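Local coordinates for glutamine amidotransferase domain-containing protein (Thermotoga maritima, PDB 1O1Y) that is a putative glutamine amidotransferase, probably hydrolysing glutamine to supply ammonia to an acceptor that has not been identified, at residues L213-E216 with T217-E221. Residues are numbered along the deposited sequence; the frame is centred on the assembly and turned at random.
Sequences LLLE and TAERE. With SO4 (sulfate ion), chain H.
Thr217 carries OG1 beside its own backbone N (chi1 -58°), which turns the hydroxyl back toward the carbonyl of Leu213, one helical turn earlier. Thr217 OG1 lies 3.1 Å from Leu213 O. The same Leu213 O takes the backbone N-H of Thr217, N to O 3.0 Å, in a nearly straight bond. Thr217 CB rests against this carbonyl as well.

Glu219 has CG beside its backbone N (chi1 -63°) and is extended beyond it, so the chain runs back along the helix toward Leu215. Glu219 CG packs 3.3 Å from Leu215 O, the oxygen that accepts the Glu219 backbone N-H. The carboxylate atom Glu219 OE2 then comes to 4.0 Å from Leu215 CG, a contact with the branch of the leucine and not a polar bond. Ala218 CB sits close to the carbonyl oxygens of both Leu214 and Leu215. The backbone bonds Thr217 N to Leu213 O, Ala218 N to Leu214 O, Glu219 N to Leu215 O and Arg220 N to Glu216 O are successive steps of a regular alpha helix.

The end of the Arg220 side chain leads away from 213-216. Its extended chain carries the guanidinium to a sulfate ion that probably came from the crystallisation solution. Arg220 NH1 donates to sulfate O3 and Arg220 NH2 to sulfate O1, each at 2.9 Å. The sulfur lies in the guanidinium plane, at its edge, giving a two-pronged grip. Arg145 also binds this sulfate and forms a salt bridge with Glu221.

The segment belongs to the long C-terminal helix 211-237. Leu215, Ala218 and Glu219 touch helix 190-199, while Thr217, Ala218 and Glu221 contact Trp125, whose NE1 is hydrogen-bonded to Leu214 O. Trp125 lies on strand 125-130 of the mixed sheet, so this turn joins that sheet to helix 190-199.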
loop_
_atom_site.group_PDB
_atom_site.type_symbol
_atom_site.label_atom_id
_atom_site.label_comp_id
_atom_site.label_asym_id
_atom_site.label_seq_id
_atom_site.Cartn_x
_atom_site.Cartn_y
_atom_site.Cartn_z
ATOM N N LEU A 213 -10.717 15.154 13.356
ATOM C CA LEU A 213 -11.088 13.789 13.652
ATOM C C LEU A 213 -10.200 12.736 12.981
ATOM O O LEU A 213 -9.895 11.699 13.589
ATOM C CB LEU A 213 -12.529 13.553 13.261
ATOM C CG LEU A 213 -13.568 14.484 13.862
ATOM C CD1 LEU A 213 -14.957 13.970 13.417
ATOM C CD2 LEU A 213 -13.443 14.609 15.397
ATOM N N LEU A 214 -9.795 12.949 11.718
ATOM C CA LEU A 214 -8.807 12.078 11.115
ATOM C C LEU A 214 -7.542 11.962 11.985
ATOM O O LEU A 214 -6.957 10.887 12.124
ATOM C CB LEU A 214 -8.392 12.574 9.712
ATOM C CG LEU A 214 -9.473 12.696 8.639
ATOM C CD1 LEU A 214 -8.823 13.138 7.336
ATOM C CD2 LEU A 214 -10.111 11.358 8.408
ATOM N N LEU A 215 -7.092 13.080 12.526
ATOM C CA LEU A 215 -5.840 13.083 13.273
ATOM C C LEU A 215 -6.028 12.408 14.645
ATOM O O LEU A 215 -5.173 11.644 15.092
ATOM C CB LEU A 215 -5.346 14.506 13.472
ATOM C CG LEU A 215 -4.086 14.694 14.286
ATOM C CD1 LEU A 215 -2.936 13.875 13.750
ATOM C CD2 LEU A 215 -3.741 16.166 14.314
ATOM N N GLU A 216 -7.138 12.709 15.303
ATOM C CA GLU A 216 -7.410 12.135 16.610
ATOM C C GLU A 216 -7.512 10.628 16.495
ATOM O O GLU A 216 -6.933 9.901 17.307
ATOM C CB GLU A 216 -8.700 12.677 17.196
ATOM C CG GLU A 216 -8.527 14.036 17.801
ATOM C CD GLU A 216 -9.856 14.618 18.286
ATOM O OE1 GLU A 216 -10.885 13.880 18.310
ATOM O OE2 GLU A 216 -9.860 15.820 18.624
ATOM N N THR A 217 -8.184 10.144 15.452
ATOM C CA THR A 217 -8.240 8.705 15.245
ATOM C C THR A 217 -6.858 8.113 14.929
ATOM O O THR A 217 -6.529 6.995 15.389
ATOM C CB THR A 217 -9.289 8.358 14.190
ATOM O OG1 THR A 217 -10.562 8.878 14.642
ATOM C CG2 THR A 217 -9.453 6.895 14.023
ATOM N N ALA A 218 -6.056 8.810 14.122
ATOM C CA ALA A 218 -4.694 8.332 13.817
ATOM C C ALA A 218 -3.909 8.144 15.147
ATOM O O ALA A 218 -3.183 7.152 15.308
ATOM C CB ALA A 218 -3.960 9.320 12.912
ATOM N N GLU A 219 -4.024 9.118 16.051
ATOM C CA GLU A 219 -3.330 9.063 17.368
ATOM C C GLU A 219 -3.834 7.828 18.165
ATOM O O GLU A 219 -3.035 7.129 18.813
ATOM C CB GLU A 219 -3.527 10.340 18.171
ATOM C CG GLU A 219 -2.931 11.562 17.509
ATOM C CD GLU A 219 -3.313 12.897 18.138
ATOM O OE1 GLU A 219 -4.345 13.007 18.845
ATOM O OE2 GLU A 219 -2.554 13.852 17.897
ATOM N N ARG A 220 -5.130 7.525 18.096
ATOM C CA ARG A 220 -5.683 6.411 18.843
ATOM C C ARG A 220 -5.306 5.047 18.258
ATOM O O ARG A 220 -5.140 4.109 19.001
ATOM C CB ARG A 220 -7.201 6.465 18.943
ATOM C CG ARG A 220 -7.758 5.575 20.080
ATOM C CD ARG A 220 -9.116 6.036 20.689
ATOM N NE ARG A 220 -9.576 5.041 21.655
ATOM C CZ ARG A 220 -9.971 3.801 21.335
ATOM N NH1 ARG A 220 -10.078 3.418 20.076
ATOM N NH2 ARG A 220 -10.322 2.944 22.286
ATOM N N GLU A 221 -5.173 4.963 16.935
ATOM C CA GLU A 221 -4.941 3.721 16.248
ATOM C C GLU A 221 -3.471 3.395 15.985
ATOM O O GLU A 221 -3.159 2.248 15.652
ATOM C CB GLU A 221 -5.685 3.745 14.910
ATOM C CG GLU A 221 -7.215 3.914 14.979
ATOM C CD GLU A 221 -7.933 2.794 15.718
ATOM O OE1 GLU A 221 -7.377 1.677 15.839
ATOM O OE2 GLU A 221 -9.053 3.041 16.184
HETATM S S SO4 H . -11.730 -0.038 20.323
HETATM O O1 SO4 H . -11.680 0.500 21.679
HETATM O O2 SO4 H . -10.736 -1.092 20.168
HETATM O O3 SO4 H . -11.442 0.937 19.251
HETATM O O4 SO4 H . -13.021 -0.679 20.161
#